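Local structure of terminase, large subunit (Bacillus phage spp1, 2WBN) at residues G54-Y59 against I109-E114; G60-A65 against D188-D193; E131-G136 against A198-M203; A65-H70 against D193-A198. The protein is the nuclease domain of the large terminase subunit, the phage DNA-packaging motor, and cuts viral DNA with two divalent metal ions to start and end packaging. All blocks are in the same frame, centred on the assembly; numbering follows the deposited sequence.

Contact 1 of 4, residues G54-Y59 against I109-E114; sequences GLDFGY and IADSSE
The carboxylates of D56 and D111 sit close together, with D56 OD1 3.8 Å from D111 OD2 and their planes 20° apart. D56 lies on strand 51-56, and D111 follows directly on strand 108-110, which runs parallel to it. L55 N hydrogen-bonds to I109 O, and D111 N to L55 O at 2.8 Å. In D111, CG is anti to the backbone N (chi1 170°), which turns the carboxylate toward F57. There OD2 accepts F57 N at 3.2 Å through its anti lone pair. OD1 takes S113 N and S113 OG from one face of the carboxylate, forming an Asx turn with the amide. D56 makes its own Asx turn: OD1 accepts G58 N, while OD2 is hydrogen-bonded to Y197 OH. The F57 ring lies beside A110, its CE1 3.9 Å from A110 CB, and D111 O meets the ring edge. E114 runs alongside F57 the other way, with E114 OE2 3.3 Å from F57 CB and OE1 hydrogen-bonded to S117 OG. D56 binds both manganese ions and D111 binds the first. Backbone amides, with the hydroxyls of Y197 and S113, limit the rotation of both acids, and their closeness suits carboxylates that share a metal.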
loop_
_atom_site.group_PDB
_atom_site.type_symbol
_atom_site.label_atom_id
_atom_site.label_comp_id
_atom_site.label_asym_id
_atom_site.label_seq_id
_atom_site.Cartn_x
_atom_site.Cartn_y
_atom_site.Cartn_z
ATOM N N GLY A 54 0.778 -4.752 2.345
ATOM C CA GLY A 54 1.442 -3.775 3.204
ATOM C C GLY A 54 0.511 -3.207 4.258
ATOM O O GLY A 54 -0.711 -3.243 4.114
ATOM N N LEU A 55 1.095 -2.696 5.332
ATOM C CA LEU A 55 0.304 -2.174 6.437
ATOM C C LEU A 55 1.029 -1.014 7.072
ATOM O O LEU A 55 2.186 -1.143 7.465
ATOM C CB LEU A 55 0.040 -3.271 7.473
ATOM C CG LEU A 55 -0.670 -2.827 8.753
ATOM C CD1 LEU A 55 -2.046 -2.257 8.473
ATOM C CD2 LEU A 55 -0.760 -3.993 9.714
ATOM N N ASP A 56 0.347 0.122 7.142
ATOM C CA ASP A 56 0.771 1.242 7.918
ATOM C C ASP A 56 -0.186 1.379 9.101
ATOM O O ASP A 56 -1.391 1.326 8.916
ATOM C CB ASP A 56 0.781 2.519 7.088
ATOM C CG ASP A 56 1.423 3.675 7.842
ATOM O OD1 ASP A 56 0.780 4.219 8.774
ATOM O OD2 ASP A 56 2.595 4.005 7.550
ATOM N N PHE A 57 0.355 1.553 10.304
ATOM C CA PHE A 57 -0.451 1.517 11.526
ATOM C C PHE A 57 -1.200 2.797 11.863
ATOM O O PHE A 57 -2.093 2.788 12.722
ATOM C CB PHE A 57 0.411 1.098 12.717
ATOM C CG PHE A 57 0.805 -0.347 12.687
ATOM C CD1 PHE A 57 2.105 -0.717 12.405
ATOM C CD2 PHE A 57 -0.145 -1.343 12.902
ATOM C CE1 PHE A 57 2.472 -2.067 12.354
ATOM C CE2 PHE A 57 0.206 -2.686 12.852
ATOM C CZ PHE A 57 1.518 -3.047 12.569
ATOM N N GLY A 58 -0.851 3.897 11.209
ATOM C CA GLY A 58 -1.442 5.174 11.576
ATOM C C GLY A 58 -0.734 5.700 12.813
ATOM O O GLY A 58 -0.035 4.971 13.504
ATOM N N TYR A 59 -0.925 6.968 13.071
ATOM C CA TYR A 59 -0.260 7.673 14.130
ATOM C C TYR A 59 -0.926 9.042 14.198
ATOM O O TYR A 59 -1.124 9.701 13.170
ATOM C CB TYR A 59 1.236 7.799 13.839
ATOM C CG TYR A 59 2.004 8.578 14.887
ATOM C CD1 TYR A 59 1.988 8.193 16.211
ATOM C CD2 TYR A 59 2.744 9.708 14.547
ATOM C CE1 TYR A 59 2.675 8.919 17.174
ATOM C CE2 TYR A 59 3.448 10.436 15.514
ATOM C CZ TYR A 59 3.415 10.037 16.815
ATOM O OH TYR A 59 4.110 10.762 17.773
ATOM N N ILE A 109 3.836 -7.009 5.048
ATOM C CA ILE A 109 4.982 -6.211 5.442
ATOM C C ILE A 109 4.429 -4.960 6.090
ATOM O O ILE A 109 3.629 -4.230 5.481
ATOM C CB ILE A 109 5.934 -5.878 4.267
ATOM C CG1 ILE A 109 6.449 -7.172 3.609
ATOM C CG2 ILE A 109 7.139 -5.099 4.776
ATOM C CD1 ILE A 109 7.451 -6.966 2.445
ATOM N N ALA A 110 4.832 -4.726 7.341
ATOM C CA ALA A 110 4.247 -3.686 8.148
ATOM C C ALA A 110 5.225 -2.617 8.584
ATOM O O ALA A 110 6.382 -2.884 8.897
ATOM C CB ALA A 110 3.558 -4.292 9.386
ATOM N N ASP A 111 4.698 -1.397 8.612
ATOM C CA ASP A 111 5.252 -0.228 9.289
ATOM C C ASP A 111 6.055 -0.593 10.541
ATOM O O ASP A 111 5.485 -0.930 11.572
ATOM C CB ASP A 111 4.034 0.674 9.603
ATOM C CG ASP A 111 4.327 1.858 10.521
ATOM O OD1 ASP A 111 5.504 2.228 10.746
ATOM O OD2 ASP A 111 3.307 2.439 11.021
ATOM N N SER A 112 7.386 -0.499 10.447
ATOM C CA SER A 112 8.268 -0.982 11.507
ATOM C C SER A 112 8.397 0.003 12.682
ATOM O O SER A 112 9.061 -0.310 13.651
ATOM C CB SER A 112 9.656 -1.344 10.953
ATOM O OG SER A 112 10.351 -0.201 10.492
ATOM N N SER A 113 7.744 1.170 12.607
ATOM C CA SER A 113 7.773 2.146 13.707
ATOM C C SER A 113 6.945 1.702 14.918
ATOM O O SER A 113 7.080 2.273 16.007
ATOM C CB SER A 113 7.268 3.525 13.237
ATOM O OG SER A 113 5.866 3.527 13.064
ATOM N N GLU A 114 6.117 0.678 14.741
ATOM C CA GLU A 114 5.285 0.148 15.816
ATOM C C GLU A 114 5.607 -1.341 16.052
ATOM O O GLU A 114 4.792 -2.220 15.748
ATOM C CB GLU A 114 3.809 0.355 15.463
ATOM C CG GLU A 114 3.432 1.833 15.257
ATOM C CD GLU A 114 1.934 2.118 15.427
ATOM O OE1 GLU A 114 1.195 1.291 16.020
ATOM O OE2 GLU A 114 1.495 3.192 14.985
#

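Contact 2 of 4, residues G60-A65 against D188-D193; sequences GPDPLA and DNHTID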
loop_
_atom_site.group_PDB
_atom_site.type_symbol
_atom_site.label_atom_id
_atom_site.label_comp_id
_atom_site.label_asym_id
_atom_site.label_seq_id
_atom_site.Cartn_x
_atom_site.Cartn_y
_atom_site.Cartn_z
ATOM N N GLY A 60 -1.298 9.457 15.406
ATOM C CA GLY A 60 -2.057 10.688 15.598
ATOM C C GLY A 60 -3.370 10.521 14.860
ATOM O O GLY A 60 -4.011 9.471 14.980
ATOM N N PRO A 61 -3.761 11.528 14.058
ATOM C CA PRO A 61 -5.014 11.432 13.317
ATOM C C PRO A 61 -4.944 10.559 12.067
ATOM O O PRO A 61 -5.984 10.269 11.477
ATOM C CB PRO A 61 -5.270 12.884 12.902
ATOM C CG PRO A 61 -3.882 13.432 12.675
ATOM C CD PRO A 61 -3.007 12.752 13.704
ATOM N N ASP A 62 -3.735 10.152 11.669
ATOM C CA ASP A 62 -3.533 9.365 10.455
ATOM C C ASP A 62 -4.076 7.946 10.603
ATOM O O ASP A 62 -3.976 7.350 11.698
ATOM C CB ASP A 62 -2.060 9.348 10.092
ATOM C CG ASP A 62 -1.568 10.713 9.701
ATOM O OD1 ASP A 62 -2.401 11.661 9.676
ATOM O OD2 ASP A 62 -0.383 10.842 9.407
ATOM N N PRO A 63 -4.717 7.430 9.536
ATOM C CA PRO A 63 -5.363 6.131 9.633
ATOM C C PRO A 63 -4.417 4.954 9.480
ATOM O O PRO A 63 -3.390 5.044 8.802
ATOM C CB PRO A 63 -6.334 6.133 8.453
ATOM C CG PRO A 63 -5.621 6.943 7.410
ATOM C CD PRO A 63 -4.820 7.990 8.179
ATOM N N LEU A 64 -4.821 3.832 10.049
ATOM C CA LEU A 64 -4.238 2.558 9.675
ATOM C C LEU A 64 -4.649 2.312 8.216
ATOM O O LEU A 64 -5.782 2.613 7.830
ATOM C CB LEU A 64 -4.752 1.448 10.597
ATOM C CG LEU A 64 -4.422 -0.011 10.211
ATOM C CD1 LEU A 64 -4.311 -0.829 11.522
ATOM C CD2 LEU A 64 -5.479 -0.622 9.285
ATOM N N ALA A 65 -3.725 1.819 7.406
ATOM C CA ALA A 65 -3.998 1.503 5.992
ATOM C C ALA A 65 -3.378 0.156 5.629
ATOM O O ALA A 65 -2.143 -0.006 5.664
ATOM C CB ALA A 65 -3.469 2.600 5.095
ATOM N N ASP A 188 -2.053 12.650 3.192
ATOM C CA ASP A 188 -3.098 11.991 2.352
ATOM C C ASP A 188 -2.428 10.889 1.494
ATOM O O ASP A 188 -2.728 10.727 0.319
ATOM C CB ASP A 188 -3.850 13.020 1.465
ATOM C CG ASP A 188 -4.617 14.091 2.271
ATOM O OD1 ASP A 188 -4.889 13.900 3.475
ATOM O OD2 ASP A 188 -4.929 15.159 1.693
ATOM N N ASN A 189 -1.524 10.127 2.113
ATOM C CA ASN A 189 -0.628 9.211 1.398
ATOM C C ASN A 189 -0.476 7.899 2.134
ATOM O O ASN A 189 0.498 7.174 1.956
ATOM C CB ASN A 189 0.758 9.851 1.244
ATOM C CG ASN A 189 1.471 10.012 2.582
ATOM O OD1 ASN A 189 0.826 10.136 3.646
ATOM N ND2 ASN A 189 2.798 10.005 2.545
ATOM N N HIS A 190 -1.466 7.567 2.951
ATOM C CA HIS A 190 -1.348 6.426 3.856
ATOM C C HIS A 190 -1.337 5.082 3.121
ATOM O O HIS A 190 -0.578 4.159 3.494
ATOM C CB HIS A 190 -2.455 6.535 4.918
ATOM C CG HIS A 190 -2.636 7.945 5.393
ATOM N ND1 HIS A 190 -1.688 8.593 6.150
ATOM C CD2 HIS A 190 -3.585 8.870 5.111
ATOM C CE1 HIS A 190 -2.068 9.840 6.361
ATOM N NE2 HIS A 190 -3.221 10.032 5.749
ATOM N N THR A 191 -2.140 4.967 2.055
ATOM C CA THR A 191 -2.126 3.761 1.241
ATOM C C THR A 191 -0.889 3.691 0.337
ATOM O O THR A 191 -0.483 2.604 -0.071
ATOM C CB THR A 191 -3.377 3.613 0.320
ATOM O OG1 THR A 191 -3.381 4.655 -0.667
ATOM C CG2 THR A 191 -4.667 3.648 1.134
ATOM N N ILE A 192 -0.308 4.837 0.015
ATOM C CA ILE A 192 0.926 4.872 -0.784
ATOM C C ILE A 192 2.088 4.355 0.069
ATOM O O ILE A 192 2.890 3.537 -0.383
ATOM C CB ILE A 192 1.249 6.284 -1.298
ATOM C CG1 ILE A 192 0.064 6.885 -2.069
ATOM C CG2 ILE A 192 2.445 6.243 -2.256
ATOM C CD1 ILE A 192 0.266 8.323 -2.506
ATOM N N ASP A 193 2.171 4.825 1.310
ATOM C CA ASP A 193 3.134 4.266 2.274
ATOM C C ASP A 193 2.970 2.765 2.428
ATOM O O ASP A 193 3.945 2.037 2.337
ATOM C CB ASP A 193 2.990 4.934 3.643
ATOM C CG ASP A 193 3.573 6.342 3.679
ATOM O OD1 ASP A 193 4.398 6.678 2.805
ATOM O OD2 ASP A 193 3.211 7.109 4.594
HETATM O O HOH W 1 0.577 8.835 8.075
#
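H190 belongs to the two-metal nuclease site, where it binds the second manganese ion together with D56 and D193. It stands in the first turn of helix 190-198 and faces D62, P63 and A65, where the chain runs into strand 64-72. P63 stands over the imidazole with its CD-CG edge down. P63 CD is 3.4 Å from the ring centroid and 11° off the ring normal, a close CH-pi contact over one face. P63 CG comes down just outside the rim, 3.6 Å from H190 CD2. D62 approaches CE1, with its CG 3.5 Å from H190 CE1 and its carboxylate plane turned 51° from the ring. A water joins the two polar ends. It donates to D62 OD2 at 2.6 Å and lies in the imidazole plane, 3.0 Å from H190 ND1. The ring is thus steadied by proline on a face and by water at an edge. The torsion of H190, with CG beside the backbone N (chi1 -41°), brings the ring under P63. Nearer the helix backbone, A65 CB packs 3.7 Å from H190 O and 4.3 Å from T191 CG2. The first turn of the helix packs between the sheet and helix 161-169. On the sheet side, A65 pairs with D56 of strand 51-56 and P63 touches V85 of strand 77-86. T191 packs on I163 and F167, its OG1 hydrogen-bonded to E166.

Contact 3 of 4, residues E131-G136 against A198-M203; sequences EGAKKG and AFERDM
The chain leaves strand 130-132 and passes the loop that follows helix 190-198, the backbones coming closest at K135 and E200, whose CA atoms are 7.1 Å apart. E200 spans this gap with its carboxylate. K134 N hydrogen-bonds to E200 OE2 at 2.7 Å through the syn lone pair, and K135 N to E200 OE1 at 3.0 Å. Both oxygens are therefore held by successive backbone amides, which keeps the carboxylate from rotating. CG of E200 lies between the backbone N and the carbonyl carbon (chi1 70°), and the chain then runs out extended to meet the loop. E200 OE2 also accepts R201 NE at 2.6 Å, in the guanidinium plane. R201 next reaches E131 end-on. NH1 and NH2 both point to E131 OE2, with NH2 the closer at 3.0 Å. They approach from one face of the E131 carboxylate, well above its plane; the two flat groups stand 65° apart. K134 crosses R201 at about a right angle. Its CD lies 3.6 Å above the centre of the guanidinium, and its NZ makes a weak hydrogen bond to E131 OE2. K135 runs alongside E200 in the opposite direction and ends with NZ 3.6 Å from SE of M203, a selenomethionine. The two acids probably offset the closeness of K134 NZ to R201. Together E131, K134, E200 and R201 form a salt-bridge network, which ties an outer strand of the RNase H-like sheet to the chain just past its last helix.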
loop_
_atom_site.group_PDB
_atom_site.type_symbol
_atom_site.label_atom_id
_atom_site.label_comp_id
_atom_site.label_asym_id
_atom_site.label_seq_id
_atom_site.Cartn_x
_atom_site.Cartn_y
_atom_site.Cartn_z
ATOM N N GLU A 131 5.482 -9.335 9.080
ATOM C CA GLU A 131 6.825 -8.945 9.487
ATOM C C GLU A 131 7.073 -7.459 9.274
ATOM O O GLU A 131 6.433 -6.817 8.440
ATOM C CB GLU A 131 7.900 -9.801 8.804
ATOM C CG GLU A 131 8.182 -9.488 7.345
ATOM C CD GLU A 131 9.187 -10.468 6.747
ATOM O OE1 GLU A 131 8.764 -11.567 6.331
ATOM O OE2 GLU A 131 10.398 -10.144 6.700
ATOM N N GLY A 132 7.992 -6.916 10.068
ATOM C CA GLY A 132 8.368 -5.524 9.962
ATOM C C GLY A 132 9.033 -5.247 8.629
ATOM O O GLY A 132 9.790 -6.088 8.122
ATOM N N ALA A 133 8.725 -4.088 8.045
ATOM C CA ALA A 133 9.457 -3.600 6.889
ATOM C C ALA A 133 10.930 -3.508 7.265
ATOM O O ALA A 133 11.272 -2.909 8.272
ATOM C CB ALA A 133 8.945 -2.240 6.457
ATOM N N LYS A 134 11.783 -4.119 6.446
ATOM C CA LYS A 134 13.231 -4.086 6.651
ATOM C C LYS A 134 13.829 -2.729 6.296
ATOM O O LYS A 134 14.792 -2.288 6.931
ATOM C CB LYS A 134 13.919 -5.190 5.833
ATOM C CG LYS A 134 13.696 -6.591 6.393
ATOM C CD LYS A 134 14.284 -7.672 5.487
ATOM C CE LYS A 134 14.462 -8.996 6.243
ATOM N NZ LYS A 134 13.195 -9.404 6.937
ATOM N N LYS A 135 13.266 -2.069 5.288
ATOM C CA LYS A 135 13.814 -0.798 4.834
ATOM C C LYS A 135 13.485 0.314 5.820
ATOM O O LYS A 135 12.500 0.238 6.549
ATOM C CB LYS A 135 13.321 -0.447 3.435
ATOM C CG LYS A 135 13.996 -1.237 2.317
ATOM C CD LYS A 135 13.710 -0.581 0.982
ATOM C CE LYS A 135 14.408 -1.258 -0.186
ATOM N NZ LYS A 135 13.884 -0.636 -1.429
ATOM N N GLY A 136 14.338 1.337 5.836
ATOM C CA GLY A 136 14.283 2.391 6.841
ATOM C C GLY A 136 13.653 3.664 6.325
ATOM O O GLY A 136 13.112 3.680 5.227
ATOM N N ALA A 198 4.734 -2.926 1.039
ATOM C CA ALA A 198 4.323 -4.185 0.420
ATOM C C ALA A 198 5.298 -4.642 -0.665
ATOM O O ALA A 198 5.515 -5.842 -0.832
ATOM C CB ALA A 198 2.911 -4.062 -0.158
ATOM N N PHE A 199 5.859 -3.681 -1.401
ATOM C CA PHE A 199 6.791 -3.952 -2.505
ATOM C C PHE A 199 8.272 -3.721 -2.200
ATOM O O PHE A 199 9.092 -3.734 -3.122
ATOM C CB PHE A 199 6.406 -3.100 -3.703
ATOM C CG PHE A 199 5.193 -3.598 -4.397
ATOM C CD1 PHE A 199 3.942 -3.111 -4.065
ATOM C CD2 PHE A 199 5.291 -4.618 -5.327
ATOM C CE1 PHE A 199 2.800 -3.597 -4.705
ATOM C CE2 PHE A 199 4.158 -5.101 -5.958
ATOM C CZ PHE A 199 2.920 -4.600 -5.634
ATOM N N GLU A 200 8.634 -3.531 -0.931
ATOM C CA GLU A 200 10.033 -3.211 -0.614
ATOM C C GLU A 200 11.026 -4.287 -1.077
ATOM O O GLU A 200 12.146 -3.962 -1.450
ATOM C CB GLU A 200 10.224 -2.881 0.878
ATOM C CG GLU A 200 10.074 -4.056 1.827
ATOM C CD GLU A 200 10.669 -3.790 3.211
ATOM O OE1 GLU A 200 10.891 -2.621 3.593
ATOM O OE2 GLU A 200 10.924 -4.778 3.921
ATOM N N ARG A 201 10.619 -5.557 -1.058
ATOM C CA ARG A 201 11.526 -6.663 -1.437
ATOM C C ARG A 201 11.630 -6.857 -2.950
ATOM O O ARG A 201 12.413 -7.687 -3.407
ATOM C CB ARG A 201 11.091 -8.002 -0.822
ATOM C CG ARG A 201 10.701 -7.979 0.658
ATOM C CD ARG A 201 11.822 -7.485 1.560
ATOM N NE ARG A 201 11.335 -7.182 2.909
ATOM C CZ ARG A 201 11.048 -8.091 3.844
ATOM N NH1 ARG A 201 11.210 -9.391 3.606
ATOM N NH2 ARG A 201 10.610 -7.690 5.041
ATOM N N ASP A 202 10.838 -6.124 -3.729
ATOM C CA ASP A 202 10.825 -6.314 -5.175
ATOM C C ASP A 202 11.635 -5.259 -5.915
ATOM O O ASP A 202 11.681 -5.269 -7.133
ATOM C CB ASP A 202 9.389 -6.311 -5.676
ATOM C CG ASP A 202 8.599 -7.485 -5.157
ATOM O OD1 ASP A 202 7.729 -7.289 -4.280
ATOM O OD2 ASP A 202 8.838 -8.612 -5.639
HETATM N N MSE A 203 12.301 -4.372 -5.181
HETATM C CA MSE A 203 12.904 -3.193 -5.792
HETATM C C MSE A 203 14.406 -3.363 -6.038
HETATM O O MSE A 203 15.013 -4.325 -5.563
HETATM C CB MSE A 203 12.630 -1.972 -4.935
HETATM C CG MSE A 203 11.170 -1.828 -4.568
HETATM SE SE MSE A 203 10.907 -0.355 -3.368
HETATM C CE MSE A 203 8.945 -0.359 -3.287
#

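Contact 4 of 4, residues A65-H70 against D193-A198; sequences AFVRWH and DATRYA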
loop_
_atom_site.group_PDB
_atom_site.type_symbol
_atom_site.label_atom_id
_atom_site.label_comp_id
_atom_site.label_asym_id
_atom_site.label_seq_id
_atom_site.Cartn_x
_atom_site.Cartn_y
_atom_site.Cartn_z
ATOM N N ALA A 65 -3.725 1.819 7.406
ATOM C CA ALA A 65 -3.998 1.503 5.992
ATOM C C ALA A 65 -3.378 0.156 5.629
ATOM O O ALA A 65 -2.143 -0.006 5.664
ATOM C CB ALA A 65 -3.469 2.600 5.095
ATOM N N PHE A 66 -4.255 -0.822 5.380
ATOM C CA PHE A 66 -3.881 -2.135 4.864
ATOM C C PHE A 66 -4.127 -2.168 3.352
ATOM O O PHE A 66 -5.206 -1.778 2.895
ATOM C CB PHE A 66 -4.723 -3.227 5.526
ATOM C CG PHE A 66 -4.569 -4.581 4.895
ATOM C CD1 PHE A 66 -3.476 -5.385 5.203
ATOM C CD2 PHE A 66 -5.501 -5.046 3.985
ATOM C CE1 PHE A 66 -3.324 -6.628 4.622
ATOM C CE2 PHE A 66 -5.353 -6.293 3.388
ATOM C CZ PHE A 66 -4.263 -7.081 3.702
ATOM N N VAL A 67 -3.141 -2.629 2.587
ATOM C CA VAL A 67 -3.313 -2.780 1.126
ATOM C C VAL A 67 -2.921 -4.194 0.691
ATOM O O VAL A 67 -2.004 -4.794 1.263
ATOM C CB VAL A 67 -2.519 -1.707 0.332
ATOM C CG1 VAL A 67 -2.938 -0.293 0.774
ATOM C CG2 VAL A 67 -0.961 -1.911 0.455
ATOM N N ARG A 68 -3.638 -4.710 -0.315
ATOM C CA ARG A 68 -3.325 -5.964 -0.980
ATOM C C ARG A 68 -3.308 -5.726 -2.495
ATOM O O ARG A 68 -4.279 -5.209 -3.047
ATOM C CB ARG A 68 -4.361 -7.018 -0.621
ATOM C CG ARG A 68 -4.222 -8.376 -1.326
ATOM C CD ARG A 68 -5.459 -9.239 -1.018
ATOM N NE ARG A 68 -5.435 -10.582 -1.629
ATOM C CZ ARG A 68 -4.886 -11.677 -1.095
ATOM N NH1 ARG A 68 -4.268 -11.635 0.074
ATOM N NH2 ARG A 68 -4.940 -12.840 -1.753
ATOM N N TRP A 69 -2.195 -6.098 -3.124
ATOM C CA TRP A 69 -1.954 -5.920 -4.560
ATOM C C TRP A 69 -1.516 -7.229 -5.208
ATOM O O TRP A 69 -1.001 -8.123 -4.534
ATOM C CB TRP A 69 -0.794 -4.963 -4.755
ATOM C CG TRP A 69 -0.981 -3.593 -4.289
ATOM C CD1 TRP A 69 -0.793 -3.116 -3.014
ATOM C CD2 TRP A 69 -1.310 -2.469 -5.096
ATOM N NE1 TRP A 69 -1.040 -1.764 -2.981
ATOM C CE2 TRP A 69 -1.346 -1.341 -4.251
ATOM C CE3 TRP A 69 -1.621 -2.306 -6.445
ATOM C CZ2 TRP A 69 -1.672 -0.072 -4.722
ATOM C CZ3 TRP A 69 -1.942 -1.051 -6.910
ATOM C CH2 TRP A 69 -1.967 0.048 -6.067
ATOM N N HIS A 70 -1.670 -7.304 -6.526
ATOM C CA HIS A 70 -1.052 -8.337 -7.343
ATOM C C HIS A 70 0.028 -7.706 -8.212
ATOM O O HIS A 70 -0.152 -6.607 -8.755
ATOM C CB HIS A 70 -2.071 -9.016 -8.252
ATOM C CG HIS A 70 -1.442 -9.901 -9.291
ATOM N ND1 HIS A 70 -0.783 -11.068 -8.974
ATOM C CD2 HIS A 70 -1.354 -9.777 -10.637
ATOM C CE1 HIS A 70 -0.320 -11.627 -10.079
ATOM N NE2 HIS A 70 -0.659 -10.866 -11.104
ATOM N N ASP A 193 2.171 4.825 1.310
ATOM C CA ASP A 193 3.134 4.266 2.274
ATOM C C ASP A 193 2.970 2.765 2.428
ATOM O O ASP A 193 3.945 2.037 2.337
ATOM C CB ASP A 193 2.990 4.934 3.643
ATOM C CG ASP A 193 3.573 6.342 3.679
ATOM O OD1 ASP A 193 4.398 6.678 2.805
ATOM O OD2 ASP A 193 3.211 7.109 4.594
ATOM N N ALA A 194 1.744 2.300 2.637
ATOM C CA ALA A 194 1.484 0.861 2.786
ATOM C C ALA A 194 1.913 0.071 1.562
ATOM O O ALA A 194 2.440 -1.035 1.690
ATOM C CB ALA A 194 0.025 0.596 3.108
ATOM N N THR A 195 1.652 0.634 0.375
ATOM C CA THR A 195 2.105 0.044 -0.875
ATOM C C THR A 195 3.636 -0.039 -1.001
ATOM O O THR A 195 4.160 -1.073 -1.374
ATOM C CB THR A 195 1.515 0.817 -2.064
ATOM O OG1 THR A 195 0.093 0.792 -1.947
ATOM C CG2 THR A 195 1.937 0.182 -3.405
ATOM N N ARG A 196 4.352 1.035 -0.696
ATOM C CA ARG A 196 5.818 0.952 -0.598
ATOM C C ARG A 196 6.312 -0.219 0.248
ATOM O O ARG A 196 7.196 -0.964 -0.189
ATOM C CB ARG A 196 6.402 2.198 0.015
ATOM C CG ARG A 196 6.746 3.295 -0.934
ATOM C CD ARG A 196 7.808 4.142 -0.246
ATOM N NE ARG A 196 7.224 4.771 0.944
ATOM C CZ ARG A 196 7.584 4.557 2.203
ATOM N NH1 ARG A 196 8.565 3.708 2.530
ATOM N NH2 ARG A 196 6.938 5.208 3.160
ATOM N N TYR A 197 5.782 -0.354 1.470
ATOM C CA TYR A 197 6.189 -1.463 2.337
ATOM C C TYR A 197 5.922 -2.785 1.625
ATOM O O TYR A 197 6.779 -3.641 1.592
ATOM C CB TYR A 197 5.455 -1.508 3.680
ATOM C CG TYR A 197 5.350 -0.208 4.426
ATOM C CD1 TYR A 197 6.374 0.736 4.392
ATOM C CD2 TYR A 197 4.225 0.064 5.209
ATOM C CE1 TYR A 197 6.270 1.924 5.101
ATOM C CE2 TYR A 197 4.094 1.240 5.883
ATOM C CZ TYR A 197 5.121 2.166 5.842
ATOM O OH TYR A 197 4.983 3.325 6.543
ATOM N N ALA A 198 4.734 -2.926 1.039
ATOM C CA ALA A 198 4.323 -4.185 0.420
ATOM C C ALA A 198 5.298 -4.642 -0.665
ATOM O O ALA A 198 5.515 -5.842 -0.832
ATOM C CB ALA A 198 2.911 -4.062 -0.158
#
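W69 and T195 cross at about a right angle, with the threonine at the pyrrole side of the indole. T195 OG1 lies near the ring plane at its edge, 3.0 Å from W69 NE1. This bond is weak and bent, with an angle of 127° at the hydrogen. The stronger partner of OG1 is T191 O, one turn back in the helix. T195 CG2 instead sits over a face of the indole, 3.3 Å above its plane and toward the rim. It gets there because CG2 is anti to the backbone N, and OG1 sits beside that N (chi1 -58°). V67 is the next residue on the same side of the strand. Its CG2 points into the helix backbone, 3.6 Å from T195 N and 3.8 Å from A194 CB. The same methyl lies in plane at the edge of the W69 ring. Strand 65-70 and helix 193-198 run 50° apart, with axes 7.9 Å from each other at closest approach. This is the C-terminal helix of an RNase H-like fold laid across the central sheet. A65, V67 and W69 face it, while F66 and R68 point to the other side of the sheet. The helix offers small residues in return. A194 CB comes within 3.4 Å of A65 O, and A198 CB touches V67 CG2 more loosely. Beyond T195, W69 meets F199 edge-to-face, and T195 packs on L147 of helix 140-148.

In the fold
All four contacts belong to the RNase H-like nuclease domain and reach one mixed sheet. Strands 64-72, 51-56, 108-110 and 130-132 are successive neighbours in it. Contact 1 joins the middle two, and contact 3 starts from the last. Contacts 2 and 4 share strand 64-72 and helix 190-198, with centres about 11 Å apart. Contact 1 closes along the chain before contact 3 opens. Contacts 2 and 4 bring the last helix back to strand 64-72, about 120 residues earlier in the chain. Contacts 2 and 3 are farthest apart, about 17 Å between centres. Contacts 1 and 2 touch, with centres about 9 Å apart, and together assemble D56, D111, H190 and D193 into the two-metal site.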